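Local coordinates for ORC1-type DNA replication protein 2 (Aeropyrum pernix, PDB 1W5T), which binds DNA and ATP and takes part in the regulation of DNA replication as an archaeal member of the Cdc6/Orc family of AAA+ ATPases, at residues L8-Y19 and R227-V236. Numbering follows the deposited sequence.
Sequences LFKDRRVFDENY and RAELGLRDTV. With ANP (phosphoaminophosphonic acid-adenylate ester), chain D.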
# COMPACT_ATOMS: atom_id res chain seq x y z
N LEU A 8 -18.22 25.27 -3.38
CA LEU A 8 -17.16 25.04 -4.35
C LEU A 8 -17.25 23.68 -5.02
O LEU A 8 -16.77 23.48 -6.12
CB LEU A 8 -15.80 25.21 -3.66
CG LEU A 8 -15.23 26.64 -3.62
CD1 LEU A 8 -15.75 27.39 -2.40
CD2 LEU A 8 -13.73 26.60 -3.62
N PHE A 9 -17.87 22.75 -4.35
CA PHE A 9 -17.88 21.38 -4.80
C PHE A 9 -19.07 21.15 -5.71
O PHE A 9 -20.16 21.67 -5.44
CB PHE A 9 -17.99 20.45 -3.58
CG PHE A 9 -16.77 20.42 -2.71
CD1 PHE A 9 -16.67 21.24 -1.61
CD2 PHE A 9 -15.72 19.54 -2.99
CE1 PHE A 9 -15.54 21.20 -0.79
CE2 PHE A 9 -14.58 19.50 -2.18
CZ PHE A 9 -14.50 20.32 -1.08
N LYS A 10 -18.89 20.40 -6.78
CA LYS A 10 -20.05 19.91 -7.51
C LYS A 10 -20.41 18.48 -7.09
O LYS A 10 -21.53 18.05 -7.30
CB LYS A 10 -19.90 20.09 -9.02
CG LYS A 10 -19.11 19.03 -9.80
CD LYS A 10 -19.16 19.38 -11.30
CE LYS A 10 -17.98 18.84 -12.07
NZ LYS A 10 -17.43 19.84 -13.01
N ASP A 11 -19.44 17.78 -6.47
CA ASP A 11 -19.63 16.45 -5.84
C ASP A 11 -18.52 16.11 -4.84
O ASP A 11 -17.46 15.56 -5.18
CB ASP A 11 -19.72 15.33 -6.90
CG ASP A 11 -20.27 14.02 -6.33
OD1 ASP A 11 -20.32 13.82 -5.11
OD2 ASP A 11 -20.68 13.11 -7.07
N ARG A 12 -18.77 16.45 -3.58
CA ARG A 12 -17.88 16.17 -2.48
C ARG A 12 -17.41 14.69 -2.32
O ARG A 12 -16.39 14.41 -1.66
CB ARG A 12 -18.61 16.58 -1.20
CG ARG A 12 -17.83 17.45 -0.25
CD ARG A 12 -18.72 17.94 0.87
NE ARG A 12 -18.24 19.19 1.40
CZ ARG A 12 -18.76 20.41 1.29
NH1 ARG A 12 -18.07 21.36 1.88
NH2 ARG A 12 -19.88 20.71 0.64
N ARG A 13 -18.15 13.73 -2.86
CA ARG A 13 -17.81 12.33 -2.63
C ARG A 13 -16.57 11.91 -3.46
O ARG A 13 -15.90 10.91 -3.17
CB ARG A 13 -19.00 11.42 -2.91
CG ARG A 13 -20.12 11.58 -1.87
CD ARG A 13 -21.41 12.12 -2.48
NE ARG A 13 -22.21 11.02 -2.98
CZ ARG A 13 -22.51 10.68 -4.23
NH1 ARG A 13 -22.11 11.34 -5.31
NH2 ARG A 13 -23.27 9.61 -4.37
N VAL A 14 -16.27 12.69 -4.49
CA VAL A 14 -15.07 12.54 -5.29
C VAL A 14 -13.82 12.66 -4.42
O VAL A 14 -12.78 12.19 -4.80
CB VAL A 14 -15.06 13.60 -6.44
CG1 VAL A 14 -13.71 13.69 -7.16
CG2 VAL A 14 -16.18 13.33 -7.40
N PHE A 15 -13.96 13.26 -3.25
CA PHE A 15 -12.84 13.49 -2.33
C PHE A 15 -12.77 12.47 -1.19
O PHE A 15 -11.86 12.49 -0.38
CB PHE A 15 -12.87 14.95 -1.82
CG PHE A 15 -12.47 15.94 -2.88
CD1 PHE A 15 -13.42 16.42 -3.79
CD2 PHE A 15 -11.13 16.35 -3.02
CE1 PHE A 15 -13.08 17.32 -4.79
CE2 PHE A 15 -10.75 17.25 -4.02
CZ PHE A 15 -11.72 17.73 -4.92
N ASP A 16 -13.75 11.57 -1.13
CA ASP A 16 -13.75 10.53 -0.10
C ASP A 16 -12.71 9.45 -0.45
O ASP A 16 -12.43 9.19 -1.63
CB ASP A 16 -15.16 9.93 0.09
CG ASP A 16 -16.15 10.91 0.77
OD1 ASP A 16 -15.86 12.14 0.89
OD2 ASP A 16 -17.23 10.54 1.23
N GLU A 17 -12.17 8.82 0.59
CA GLU A 17 -11.04 7.88 0.54
C GLU A 17 -11.29 6.61 -0.29
O GLU A 17 -10.37 6.04 -0.88
CB GLU A 17 -10.62 7.52 1.98
CG GLU A 17 -11.35 8.38 3.03
CD GLU A 17 -10.66 8.47 4.38
OE1 GLU A 17 -10.46 9.61 4.87
OE2 GLU A 17 -10.36 7.40 4.98
N ASN A 18 -12.53 6.16 -0.37
CA ASN A 18 -12.75 5.07 -1.28
C ASN A 18 -13.50 5.42 -2.57
O ASN A 18 -14.10 4.53 -3.20
CB ASN A 18 -13.31 3.82 -0.60
CG ASN A 18 -14.35 4.12 0.39
OD1 ASN A 18 -15.42 4.66 0.06
ND2 ASN A 18 -14.06 3.76 1.64
N TYR A 19 -13.45 6.68 -2.97
CA TYR A 19 -13.93 7.00 -4.28
C TYR A 19 -12.94 6.45 -5.30
O TYR A 19 -11.72 6.64 -5.18
CB TYR A 19 -14.09 8.51 -4.46
CG TYR A 19 -14.39 8.92 -5.86
CD1 TYR A 19 -15.71 8.86 -6.36
CD2 TYR A 19 -13.37 9.36 -6.71
CE1 TYR A 19 -16.01 9.26 -7.68
CE2 TYR A 19 -13.65 9.75 -8.02
CZ TYR A 19 -14.96 9.71 -8.50
OH TYR A 19 -15.24 10.09 -9.80
N ARG A 227 -9.45 14.97 -10.09
CA ARG A 227 -10.35 15.27 -8.96
C ARG A 227 -11.06 16.65 -9.10
O ARG A 227 -12.27 16.79 -8.88
CB ARG A 227 -9.64 15.15 -7.60
CG ARG A 227 -9.35 13.74 -7.08
CD ARG A 227 -10.27 12.58 -7.55
NE ARG A 227 -9.51 11.36 -7.46
CZ ARG A 227 -9.62 10.46 -6.50
NH1 ARG A 227 -10.54 10.62 -5.53
NH2 ARG A 227 -8.81 9.38 -6.51
N ALA A 228 -10.32 17.69 -9.46
CA ALA A 228 -10.96 18.99 -9.68
C ALA A 228 -12.12 18.89 -10.71
O ALA A 228 -13.29 19.18 -10.39
CB ALA A 228 -9.97 20.02 -10.09
N GLU A 229 -11.81 18.39 -11.90
CA GLU A 229 -12.79 18.20 -12.99
C GLU A 229 -14.06 17.48 -12.62
O GLU A 229 -15.13 17.94 -13.00
CB GLU A 229 -12.15 17.50 -14.19
CG GLU A 229 -11.18 18.35 -14.99
CD GLU A 229 -10.52 17.55 -16.08
OE1 GLU A 229 -9.62 18.07 -16.76
OE2 GLU A 229 -10.88 16.39 -16.29
N LEU A 230 -13.95 16.36 -11.90
CA LEU A 230 -15.10 15.59 -11.44
C LEU A 230 -15.75 16.17 -10.19
O LEU A 230 -16.92 15.92 -9.92
CB LEU A 230 -14.65 14.17 -11.12
CG LEU A 230 -13.89 13.42 -12.23
CD1 LEU A 230 -13.24 12.12 -11.69
CD2 LEU A 230 -14.78 13.13 -13.47
N GLY A 231 -14.98 16.88 -9.38
CA GLY A 231 -15.41 17.11 -8.02
C GLY A 231 -15.64 18.57 -7.69
O GLY A 231 -16.44 18.89 -6.83
N LEU A 232 -14.92 19.44 -8.38
CA LEU A 232 -15.01 20.87 -8.14
C LEU A 232 -15.81 21.54 -9.27
O LEU A 232 -15.84 21.06 -10.40
CB LEU A 232 -13.60 21.48 -8.04
CG LEU A 232 -12.67 20.94 -6.94
CD1 LEU A 232 -11.47 21.86 -6.73
CD2 LEU A 232 -13.43 20.69 -5.61
N ARG A 233 -16.44 22.66 -8.95
CA ARG A 233 -17.12 23.47 -9.96
C ARG A 233 -16.06 24.11 -10.81
O ARG A 233 -15.02 24.47 -10.30
CB ARG A 233 -17.97 24.52 -9.28
CG ARG A 233 -19.35 24.04 -8.92
CD ARG A 233 -20.37 25.20 -8.83
NE ARG A 233 -19.98 26.15 -7.80
CZ ARG A 233 -19.66 27.44 -7.93
NH1 ARG A 233 -19.71 28.10 -9.10
NH2 ARG A 233 -19.30 28.07 -6.83
N ASP A 234 -16.31 24.25 -12.10
CA ASP A 234 -15.29 24.62 -13.07
C ASP A 234 -14.64 25.96 -12.86
O ASP A 234 -13.55 26.20 -13.39
CB ASP A 234 -15.86 24.62 -14.49
CG ASP A 234 -16.47 23.29 -14.86
OD1 ASP A 234 -17.10 23.20 -15.96
OD2 ASP A 234 -16.37 22.30 -14.11
N THR A 235 -15.31 26.84 -12.12
CA THR A 235 -14.83 28.23 -11.92
C THR A 235 -13.89 28.35 -10.70
O THR A 235 -13.13 29.33 -10.53
CB THR A 235 -16.02 29.19 -11.79
OG1 THR A 235 -16.93 28.73 -10.78
CG2 THR A 235 -16.88 29.15 -13.08
N VAL A 236 -13.93 27.30 -9.89
CA VAL A 236 -13.35 27.30 -8.57
C VAL A 236 -11.83 27.20 -8.58
O VAL A 236 -11.17 27.69 -7.67
CB VAL A 236 -14.01 26.16 -7.78
CG1 VAL A 236 -13.05 25.46 -6.83
CG2 VAL A 236 -15.30 26.66 -7.09
PG ANP D . -2.02 2.90 2.01
O1G ANP D . -2.52 3.73 3.26
O2G ANP D . -2.79 1.51 1.99
O3G ANP D . -0.45 2.67 2.00
PB ANP D . -2.69 3.02 -0.90
O1B ANP D . -3.57 1.70 -0.92
O2B ANP D . -1.28 2.68 -1.47
N3B ANP D . -2.58 3.77 0.63
PA ANP D . -4.86 4.34 -2.25
O1A ANP D . -5.27 3.40 -3.47
O2A ANP D . -5.84 4.08 -1.04
O3A ANP D . -3.30 4.18 -1.86
O5' ANP D . -4.85 5.88 -2.74
C5' ANP D . -4.73 7.10 -1.98
C4' ANP D . -5.69 8.10 -2.64
O4' ANP D . -5.19 8.50 -3.92
C3' ANP D . -7.06 7.50 -2.94
O3' ANP D . -8.01 8.52 -2.81
C2' ANP D . -6.99 7.09 -4.40
O2' ANP D . -8.24 6.99 -5.09
C1' ANP D . -6.10 8.18 -4.98
N9 ANP D . -5.28 7.64 -6.05
C8 ANP D . -4.13 6.90 -5.89
N7 ANP D . -3.58 6.55 -7.08
C5 ANP D . -4.33 7.09 -8.05
C6 ANP D . -4.42 7.18 -9.54
N6 ANP D . -3.50 6.59 -10.36
N1 ANP D . -5.46 7.84 -10.11
C2 ANP D . -6.40 8.45 -9.41
N3 ANP D . -6.45 8.43 -8.05
C4 ANP D . -5.42 7.76 -7.34
O HOH W 1 -10.52 8.58 -3.77
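With CG beside its backbone N (chi1 -75°) and a bend at chi2 (-26°), Arg227 brings its guanidinium to Val14 and Tyr19, whose own CG stands anti to its backbone N (chi1 172°), and ring and arginine run past each other in opposite directions. The Tyr19 edge, at CD2, lies over one guanidinium face, 3.3 Å from Arg227 NH1. In the guanidinium plane, NH1 donates to Val14 O at 2.8 Å, while NH2 holds both O2' (2.8 Å) and N3 of the ATP analogue. A water accepting from NH1 ties the Asp16 and Tyr19 carbonyls to the ribose hydroxyls. Shortening Arg227 to an alanine is likely to leave Val14 O, the ribose O2' and adenine N3 without these donors.

Farther along, Gly231 O takes Lys10 N and Asp11 N from the same face of its plane, and Arg233 N donates almost straight to Leu8 O (3.0 Å). Lys10 NZ meets Asp234 OD2 in a salt bridge of 2.9 Å. Phe15 CZ packs on Leu232 CD2 at 3.5 Å.

The N-terminal segment is thus fastened to the end of lid helix 217-231, and one experimentally established ATP-binding arginine couples both to ribose and adenine, so nucleotide occupancy is probably felt by lid and N-terminus together.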